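Lipoprotein, putative (Bacillus anthracis, PDB 4NOH) is of unknown function, a putative lipoprotein that probably works at the bacterial cell surface and may bind lipid. Local coordinates at residues A[4-9]-A[163-168]; A[45-50]-A[119-124]; A[51-56]-A[73-78]. All coordinates share one frame; numbering follows the deposited sequence. Where two conformers were deposited one is given.

Interaction 1: residues A[4-9]-A[163-168]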
loop_
_atom_site.group_PDB
_atom_site.type_symbol
_atom_site.label_atom_id
_atom_site.label_comp_id
_atom_site.label_asym_id
_atom_site.label_seq_id
_atom_site.Cartn_x
_atom_site.Cartn_y
_atom_site.Cartn_z
ATOM N N THR A 4 -13.371 3.349 -9.800
ATOM C CA THR A 4 -12.679 3.399 -11.083
ATOM C C THR A 4 -11.177 3.257 -10.888
ATOM O O THR A 4 -10.406 3.379 -11.823
ATOM C CB THR A 4 -12.983 4.710 -11.832
ATOM O OG1 THR A 4 -12.720 5.814 -10.959
ATOM C CG2 THR A 4 -14.443 4.760 -12.244
ATOM N N GLY A 5 -10.740 3.001 -9.658
ATOM C CA GLY A 5 -9.344 2.799 -9.420
ATOM C C GLY A 5 -8.981 1.343 -9.225
ATOM O O GLY A 5 -9.782 0.540 -8.757
ATOM N N ILE A 6 -7.758 1.019 -9.589
ATOM C CA ILE A 6 -7.182 -0.299 -9.286
ATOM C C ILE A 6 -5.854 -0.084 -8.573
ATOM O O ILE A 6 -4.971 0.655 -9.057
ATOM C CB ILE A 6 -6.956 -1.189 -10.521
ATOM C CG1 ILE A 6 -8.287 -1.381 -11.291
ATOM C CG2 ILE A 6 -6.391 -2.537 -10.077
ATOM C CD1 ILE A 6 -8.217 -2.199 -12.575
ATOM N N VAL A 7 -5.716 -0.686 -7.404
ATOM C CA VAL A 7 -4.443 -0.733 -6.686
ATOM C C VAL A 7 -3.825 -2.088 -7.004
ATOM O O VAL A 7 -4.505 -3.109 -6.924
ATOM C CB VAL A 7 -4.590 -0.554 -5.167
ATOM C CG1 VAL A 7 -3.273 -0.842 -4.440
ATOM C CG2 VAL A 7 -5.074 0.858 -4.838
HETATM N N MSE A 8 -2.563 -2.086 -7.376
HETATM C CA MSE A 8 -1.836 -3.296 -7.738
HETATM C C MSE A 8 -0.528 -3.339 -6.994
HETATM O O MSE A 8 0.049 -2.304 -6.636
HETATM C CB MSE A 8 -1.626 -3.372 -9.253
HETATM C CG MSE A 8 -0.957 -2.155 -9.842
HETATM SE SE MSE A 8 -1.151 -2.107 -11.819
HETATM C CE MSE A 8 -2.910 -1.260 -11.829
ATOM N N TYR A 9 -0.020 -4.546 -6.784
ATOM C CA TYR A 9 1.166 -4.759 -6.007
ATOM C C TYR A 9 2.047 -5.740 -6.703
ATOM O O TYR A 9 1.571 -6.740 -7.221
ATOM C CB TYR A 9 0.828 -5.388 -4.652
ATOM C CG TYR A 9 -0.228 -4.689 -3.836
ATOM C CD1 TYR A 9 -1.574 -4.930 -4.074
ATOM C CD2 TYR A 9 0.111 -3.839 -2.790
ATOM C CE1 TYR A 9 -2.550 -4.349 -3.298
ATOM C CE2 TYR A 9 -0.868 -3.228 -2.000
ATOM C CZ TYR A 9 -2.202 -3.477 -2.272
ATOM O OH TYR A 9 -3.169 -2.839 -1.523
ATOM N N ALA A 163 -4.188 -7.324 -6.876
ATOM C CA ALA A 163 -4.867 -6.137 -7.357
ATOM C C ALA A 163 -6.263 -6.093 -6.786
ATOM O O ALA A 163 -6.868 -7.122 -6.530
ATOM C CB ALA A 163 -4.911 -6.107 -8.882
ATOM N N HIS A 164 -6.772 -4.881 -6.563
ATOM C CA HIS A 164 -8.121 -4.699 -6.065
ATOM C C HIS A 164 -8.704 -3.388 -6.534
ATOM O O HIS A 164 -7.966 -2.426 -6.820
ATOM C CB HIS A 164 -8.235 -4.887 -4.527
ATOM C CG HIS A 164 -7.319 -4.036 -3.692
ATOM N ND1 HIS A 164 -7.760 -3.379 -2.566
ATOM C CD2 HIS A 164 -5.985 -3.815 -3.753
ATOM C CE1 HIS A 164 -6.736 -2.774 -1.979
ATOM N NE2 HIS A 164 -5.645 -3.048 -2.662
HETATM N N MSE A 165 -10.030 -3.351 -6.604
HETATM C CA MSE A 165 -10.756 -2.158 -6.996
HETATM C C MSE A 165 -10.859 -1.237 -5.818
HETATM O O MSE A 165 -11.178 -1.663 -4.686
HETATM C CB MSE A 165 -12.188 -2.496 -7.392
HETATM C CG MSE A 165 -12.228 -3.417 -8.608
HETATM SE SE MSE A 165 -11.841 -2.483 -10.295
HETATM C CE MSE A 165 -12.826 -0.788 -10.140
ATOM N N VAL A 166 -10.688 0.048 -6.084
ATOM C CA VAL A 166 -10.750 1.027 -5.039
ATOM C C VAL A 166 -11.454 2.291 -5.488
ATOM O O VAL A 166 -11.472 2.613 -6.667
ATOM C CB VAL A 166 -9.326 1.412 -4.542
ATOM C CG1 VAL A 166 -8.528 0.179 -4.116
ATOM C CG2 VAL A 166 -8.533 2.205 -5.592
ATOM N N GLU A 167 -12.043 3.009 -4.533
ATOM C CA GLU A 167 -12.649 4.303 -4.825
ATOM C C GLU A 167 -11.546 5.351 -4.744
ATOM O O GLU A 167 -10.807 5.426 -3.750
ATOM C CB GLU A 167 -13.791 4.604 -3.854
ATOM C CG GLU A 167 -14.933 3.623 -4.028
ATOM C CD GLU A 167 -16.183 3.991 -3.263
ATOM O OE1 GLU A 167 -16.104 4.794 -2.308
ATOM O OE2 GLU A 167 -17.257 3.454 -3.623
ATOM N N VAL A 168 -11.413 6.144 -5.797
ATOM C CA VAL A 168 -10.358 7.138 -5.827
ATOM C C VAL A 168 -10.816 8.444 -5.185
ATOM O O VAL A 168 -12.012 8.676 -5.007
ATOM C CB VAL A 168 -9.760 7.306 -7.233
ATOM C CG1 VAL A 168 -8.991 6.040 -7.589
ATOM C CG2 VAL A 168 -10.828 7.602 -8.252
HETATM O O HOH W 1 -13.413 5.715 -7.928
#
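Gly5 to Met8 run antiparallel to Ala163 to Val166, the strand axes 4.5 Å apart at closest, and four backbone hydrogen bonds join Gly5 to Val166 and Val7 to His164, the hydrogen-bonded pairs. Between them, Ile6 faces Met165 and Met8 faces Ala163 in non-hydrogen-bonded pairs. Val7, His164 and Val166 share one face of the sheet. With its CG between the backbone N and the carbonyl carbon (chi1 55°), the His164 ring stands beside Val7 and reaches Tyr9, whose OH lies 2.7 Å from His164 NE2 in a hydrogen bond. The imidazole nitrogen lies at the edge of the phenol ring, near its plane, and the two rings are nearly coplanar, 9° apart, meeting rim to rim. Val166 CG1 lies above the rim of the imidazole and 3.6 Å from Val7 CG2. Gly5, having no side chain, leaves the space beside it to Val166 CG2 and Val168 CG1; the latter methyl rests 3.7 Å from Gly5 CA. On the other face, the bent Met165 chain brings SE to 3.9 Å from Ile6 CG1, while Ile6 CG2 meets the small Ala163. A water accepts from both Thr4 N and Val168 N just beyond the paired residues. This is an antiparallel pairing of N- and C-terminal strands at the margin of a mixed sheet, with strand 162-166 outermost and helix 150-156 covering the Ile6 and Met165 face.

Interaction 2: residues A[45-50]-A[119-124]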
loop_
_atom_site.group_PDB
_atom_site.type_symbol
_atom_site.label_atom_id
_atom_site.label_comp_id
_atom_site.label_asym_id
_atom_site.label_seq_id
_atom_site.Cartn_x
_atom_site.Cartn_y
_atom_site.Cartn_z
ATOM N N LEU A 45 4.208 -4.595 5.145
ATOM C CA LEU A 45 4.569 -3.770 3.998
ATOM C C LEU A 45 5.079 -2.481 4.608
ATOM O O LEU A 45 4.305 -1.763 5.225
ATOM C CB LEU A 45 3.361 -3.533 3.132
ATOM C CG LEU A 45 3.519 -2.946 1.740
ATOM C CD1 LEU A 45 4.444 -3.782 0.861
ATOM C CD2 LEU A 45 2.155 -2.818 1.076
ATOM N N ILE A 46 6.354 -2.207 4.406
ATOM C CA ILE A 46 7.078 -1.104 5.050
ATOM C C ILE A 46 7.362 0.023 4.057
ATOM O O ILE A 46 7.905 -0.202 2.969
ATOM C CB ILE A 46 8.425 -1.593 5.618
ATOM C CG1 ILE A 46 8.262 -2.878 6.460
ATOM C CG2 ILE A 46 9.075 -0.498 6.464
ATOM C CD1 ILE A 46 9.540 -3.667 6.686
HETATM N N MSE A 47 7.006 1.236 4.419
HETATM C CA MSE A 47 7.351 2.340 3.561
HETATM C C MSE A 47 8.004 3.394 4.393
HETATM O O MSE A 47 8.056 3.320 5.626
HETATM C CB MSE A 47 6.150 2.879 2.803
HETATM C CG MSE A 47 5.079 3.513 3.662
HETATM SE SE MSE A 47 3.330 3.556 2.720
HETATM C CE MSE A 47 2.503 1.954 3.471
ATOM N N ASN A 48 8.587 4.353 3.703
ATOM C CA ASN A 48 9.180 5.466 4.382
ATOM C C ASN A 48 8.149 6.590 4.529
ATOM O O ASN A 48 7.081 6.598 3.899
ATOM C CB ASN A 48 10.509 5.944 3.778
ATOM C CG ASN A 48 10.394 6.548 2.390
ATOM O OD1 ASN A 48 9.345 6.981 1.935
ATOM N ND2 ASN A 48 11.529 6.639 1.725
ATOM N N LYS A 49 8.494 7.560 5.381
ATOM C CA LYS A 49 7.607 8.691 5.672
ATOM C C LYS A 49 7.246 9.471 4.407
ATOM O O LYS A 49 6.090 9.831 4.192
ATOM C CB LYS A 49 8.261 9.621 6.684
ATOM C CG LYS A 49 7.408 10.819 7.028
ATOM C CD LYS A 49 8.108 11.754 7.980
ATOM C CE LYS A 49 7.269 12.999 8.176
ATOM N NZ LYS A 49 7.926 13.962 9.078
ATOM N N THR A 50 8.228 9.727 3.565
ATOM C CA THR A 50 7.990 10.504 2.376
ATOM C C THR A 50 6.940 9.829 1.495
ATOM O O THR A 50 6.037 10.472 0.979
ATOM C CB THR A 50 9.311 10.778 1.652
ATOM O OG1 THR A 50 10.087 11.686 2.444
ATOM C CG2 THR A 50 9.085 11.411 0.328
ATOM N N TYR A 119 1.031 -2.918 7.938
ATOM C CA TYR A 119 1.673 -1.854 7.173
ATOM C C TYR A 119 2.507 -1.060 8.160
ATOM O O TYR A 119 2.041 -0.724 9.226
ATOM C CB TYR A 119 0.649 -0.937 6.544
ATOM C CG TYR A 119 -0.452 -1.629 5.764
ATOM C CD1 TYR A 119 -1.527 -2.171 6.425
ATOM C CD2 TYR A 119 -0.414 -1.739 4.370
ATOM C CE1 TYR A 119 -2.539 -2.785 5.761
ATOM C CE2 TYR A 119 -1.456 -2.360 3.682
ATOM C CZ TYR A 119 -2.503 -2.887 4.398
ATOM O OH TYR A 119 -3.544 -3.494 3.768
ATOM N N ALA A 120 3.736 -0.763 7.828
ATOM C CA ALA A 120 4.595 0.003 8.748
ATOM C C ALA A 120 5.145 1.219 8.045
ATOM O O ALA A 120 5.403 1.178 6.847
ATOM C CB ALA A 120 5.722 -0.849 9.287
ATOM N N VAL A 121 5.311 2.313 8.788
ATOM C CA VAL A 121 5.909 3.503 8.232
ATOM C C VAL A 121 7.045 3.888 9.149
ATOM O O VAL A 121 6.843 4.061 10.351
ATOM C CB VAL A 121 4.907 4.648 8.059
ATOM C CG1 VAL A 121 5.560 5.839 7.369
ATOM C CG2 VAL A 121 3.669 4.186 7.282
ATOM N N VAL A 122 8.215 4.058 8.554
ATOM C CA VAL A 122 9.420 4.447 9.300
ATOM C C VAL A 122 10.079 5.676 8.656
ATOM O O VAL A 122 9.724 6.076 7.575
ATOM C CB VAL A 122 10.444 3.293 9.364
ATOM C CG1 VAL A 122 9.862 2.086 10.114
ATOM C CG2 VAL A 122 10.920 2.884 7.978
ATOM N N SER A 123 10.997 6.309 9.367
ATOM C CA SER A 123 11.639 7.472 8.807
ATOM C C SER A 123 12.403 7.087 7.531
ATOM O O SER A 123 12.739 5.935 7.320
ATOM C CB SER A 123 12.605 8.102 9.814
ATOM O OG SER A 123 13.755 7.299 10.000
ATOM N N ASP A 124 12.649 8.060 6.677
ATOM C CA ASP A 124 13.373 7.816 5.464
ATOM C C ASP A 124 14.758 7.213 5.782
ATOM O O ASP A 124 15.232 6.321 5.087
ATOM C CB ASP A 124 13.533 9.104 4.634
ATOM C CG ASP A 124 12.225 9.620 4.039
ATOM O OD1 ASP A 124 11.131 9.073 4.316
ATOM O OD2 ASP A 124 12.320 10.593 3.232
HETATM O O HOH W 2 14.414 6.248 2.449
#
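Thr50 OG1 donates to Asp124 OD2 at 2.6 Å, and the other oxygen of the same carboxylate, OD1, accepts from Thr50 N over 3.1 Å in a nearly straight bond (167° at the hydrogen). Each oxygen uses its syn lone pair, so backbone amide and hydroxyl fill the two inner positions of one carboxylate. Thr50 suits this place because its OG1 stands beside its own backbone N (chi1 -69°), which turns both donors to the same group. A carboxylate set against the start of helix 49-57 would probably also be stabilised by the helix dipole.

Asn48 is the N-cap of that helix: its OD1 accepts from Thr51 N, and its CB lies 3.2 Å from Asp124 OD1. A water accepts from Asn48 ND2 and donates to Asp124 O, adding a water-mediated link.

Behind this polar end, Leu45 to Asn48 pair in parallel with Tyr119 to Val122. Leu45 O accepts from Ala120 N, Ala120 O from Met47 N, and Met47 O from Val122 N; a weak bond from Lys49 N to Val122 O closes the series. Met47 CG, in the conformer given, meets Val121 CG2 at 3.9 Å on one face, while Ile46 CG2 meets Val122 CG2 at 4.1 Å on the other. All four residues are buried, so apolar side chains suit both faces of the sheet here.

Ser123 caps helix 124-128 through Glu126 N and also bonds Asp80, so both strands lead directly into capped helices. Helix 49-57 covers Met47 and Val121, whereas Tyr127 of helix 124-128 packs on Asn48 and Val122. Strands 26-39 and 84-86 flank the pair within the mixed sheet.

Interaction 3: residues A[51-56]-A[73-78]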
loop_
_atom_site.group_PDB
_atom_site.type_symbol
_atom_site.label_atom_id
_atom_site.label_comp_id
_atom_site.label_asym_id
_atom_site.label_seq_id
_atom_site.Cartn_x
_atom_site.Cartn_y
_atom_site.Cartn_z
ATOM N N THR A 51 7.054 8.525 1.343
ATOM C CA THR A 51 6.133 7.761 0.528
ATOM C C THR A 51 4.760 7.726 1.154
ATOM O O THR A 51 3.733 7.931 0.472
ATOM C CB THR A 51 6.652 6.337 0.324
ATOM O OG1 THR A 51 7.874 6.386 -0.445
ATOM C CG2 THR A 51 5.628 5.445 -0.394
ATOM N N ALA A 52 4.707 7.449 2.451
ATOM C CA ALA A 52 3.407 7.393 3.117
ATOM C C ALA A 52 2.656 8.724 3.065
ATOM O O ALA A 52 1.434 8.761 2.888
ATOM C CB ALA A 52 3.536 6.851 4.553
ATOM N N GLU A 53 3.389 9.830 3.172
ATOM C CA GLU A 53 2.773 11.154 3.051
ATOM C C GLU A 53 2.142 11.294 1.672
ATOM O O GLU A 53 1.046 11.843 1.511
ATOM C CB GLU A 53 3.800 12.257 3.258
ATOM C CG GLU A 53 4.210 12.469 4.706
ATOM C CD GLU A 53 5.221 13.607 4.883
ATOM O OE1 GLU A 53 6.054 13.872 3.967
ATOM O OE2 GLU A 53 5.197 14.251 5.948
ATOM N N LYS A 54 2.852 10.806 0.660
ATOM C CA LYS A 54 2.299 10.890 -0.715
ATOM C C LYS A 54 1.051 10.004 -0.868
ATOM O O LYS A 54 0.103 10.378 -1.561
ATOM C CB LYS A 54 3.386 10.564 -1.739
ATOM C CG LYS A 54 4.445 11.658 -1.825
ATOM C CD LYS A 54 5.664 11.240 -2.623
ATOM C CE LYS A 54 6.666 12.381 -2.732
ATOM N NZ LYS A 54 7.931 11.890 -3.316
HETATM N N MSE A 55 1.050 8.837 -0.243
HETATM C CA MSE A 55 -0.135 7.979 -0.255
HETATM C C MSE A 55 -1.313 8.685 0.415
HETATM O O MSE A 55 -2.446 8.584 -0.061
HETATM C CB MSE A 55 0.107 6.663 0.478
HETATM C CG MSE A 55 0.999 5.789 -0.329
HETATM SE SE MSE A 55 0.894 3.939 0.365
HETATM C CE MSE A 55 -0.667 3.336 -0.655
ATOM N N VAL A 56 -1.078 9.374 1.522
ATOM C CA VAL A 56 -2.161 10.141 2.176
ATOM C C VAL A 56 -2.720 11.219 1.228
ATOM O O VAL A 56 -3.920 11.429 1.189
ATOM C CB VAL A 56 -1.696 10.757 3.515
ATOM C CG1 VAL A 56 -2.722 11.731 4.088
ATOM C CG2 VAL A 56 -1.427 9.658 4.537
ATOM N N LYS A 73 -6.482 11.657 6.860
ATOM C CA LYS A 73 -6.188 12.988 6.342
ATOM C C LYS A 73 -4.796 13.467 6.692
ATOM O O LYS A 73 -4.298 14.418 6.106
ATOM C CB LYS A 73 -7.258 13.967 6.833
ATOM C CG LYS A 73 -8.649 13.601 6.345
ATOM C CD LYS A 73 -8.626 13.447 4.819
ATOM C CE LYS A 73 -9.962 13.034 4.219
ATOM N NZ LYS A 73 -9.819 12.852 2.747
ATOM N N ALA A 74 -4.166 12.792 7.639
ATOM C CA ALA A 74 -2.812 13.130 8.037
ATOM C C ALA A 74 -2.120 11.857 8.401
ATOM O O ALA A 74 -2.746 10.903 8.851
ATOM C CB ALA A 74 -2.826 14.064 9.230
ATOM N N LEU A 75 -0.821 11.816 8.175
ATOM C CA LEU A 75 -0.056 10.669 8.575
ATOM C C LEU A 75 0.360 10.926 10.007
ATOM O O LEU A 75 0.811 12.038 10.315
ATOM C CB LEU A 75 1.198 10.555 7.727
ATOM C CG LEU A 75 2.031 9.314 7.964
ATOM C CD1 LEU A 75 1.305 8.076 7.457
ATOM C CD2 LEU A 75 3.357 9.501 7.248
ATOM N N PRO A 76 0.218 9.930 10.891
ATOM C CA PRO A 76 0.709 10.166 12.248
ATOM C C PRO A 76 2.196 10.496 12.267
ATOM O O PRO A 76 2.944 10.103 11.359
ATOM C CB PRO A 76 0.508 8.813 12.923
ATOM C CG PRO A 76 -0.619 8.197 12.187
ATOM C CD PRO A 76 -0.424 8.610 10.766
ATOM N N ALA A 77 2.629 11.169 13.315
ATOM C CA ALA A 77 4.026 11.510 13.475
ATOM C C ALA A 77 4.924 10.278 13.373
ATOM O O ALA A 77 4.612 9.206 13.948
ATOM C CB ALA A 77 4.255 12.194 14.812
ATOM N N ILE A 78 6.004 10.444 12.610
ATOM C CA ILE A 78 7.015 9.428 12.401
ATOM C C ILE A 78 8.345 10.037 12.774
ATOM O O ILE A 78 8.631 11.163 12.389
ATOM C CB ILE A 78 7.157 9.053 10.899
ATOM C CG1 ILE A 78 5.813 8.770 10.231
ATOM C CG2 ILE A 78 8.155 7.899 10.737
ATOM C CD1 ILE A 78 5.126 7.554 10.747
#
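Apolar packing carries the contact between helix residues Ala52, Glu53 and Val56 and the loop residues Lys73 to Leu75. Leu75 contributes most of the packing. Its CG is anti to the backbone N (chi1 -175°), which sends the branched end towards the helix, where both methyls lie against the small Ala52: CD2 lies 3.8 Å from Ala52 CB and CD1 3.9 Å from the same atom. Alanine suits this spot, since a single methyl lets the leucine come close to the helix. One turn further on, Val56 CG2 approaches Leu75 CB at 4.2 Å, so Ala52 and Val56, four residues apart on one side of the helix, receive the leucine together.

A second kind of contact sets an aliphatic part of a charged residue against the leucine. Glu53 crosses Leu75 at about a right angle, its CG 4.0 Å from Leu75 CD2. The methylene serves as apolar cover here, and the chain runs on, extended, to its carboxylate, a fitting arrangement for an exposed residue at the margin of the contact.

The third group is side chain against backbone. Val56 CG1 rests 3.7 Å from Lys73 O and touches Ala74 N at 4.0 Å. Lys73 and Ala74 turn their own side chains away from the helix and contribute mainly their main chain, which suits exposed residues bordering a buried valine.

Within the fold, the loop that follows strand 68-71 thus runs along one side of helix 49-57. Met47 of strand 42-48 packs on Ala52 and Met55, Phe32 of strand 26-39 lies against Thr51 and Met55, and farther along the loop Pro76 and Ile78 rest on Ile84 of strand 84-86.

In the fold
Interactions 1 and 2 belong to the same mixed sheet but lie on opposite sides of the chain's centre, their own centres about 21 Å apart. Interaction 1 pairs the chain's first and last strands and so closes a long loop, within which interaction 2 is nested; interaction 3 is nested again inside interaction 2. Interactions 2 and 3 adjoin, with centres about 9 Å apart, and share helix 49-57: Val121 CG1 lies 3.6 Å from Ala52 CB, and Ile78 CG2 meets Ser123 N at 3.5 Å. Helix 49-57 thus touches both strand pair and loop, and the loop reaches the end of strand 118-122 through Ile78. Interaction 3 stays clear of interaction 1, at about 6 Å between nearest atoms.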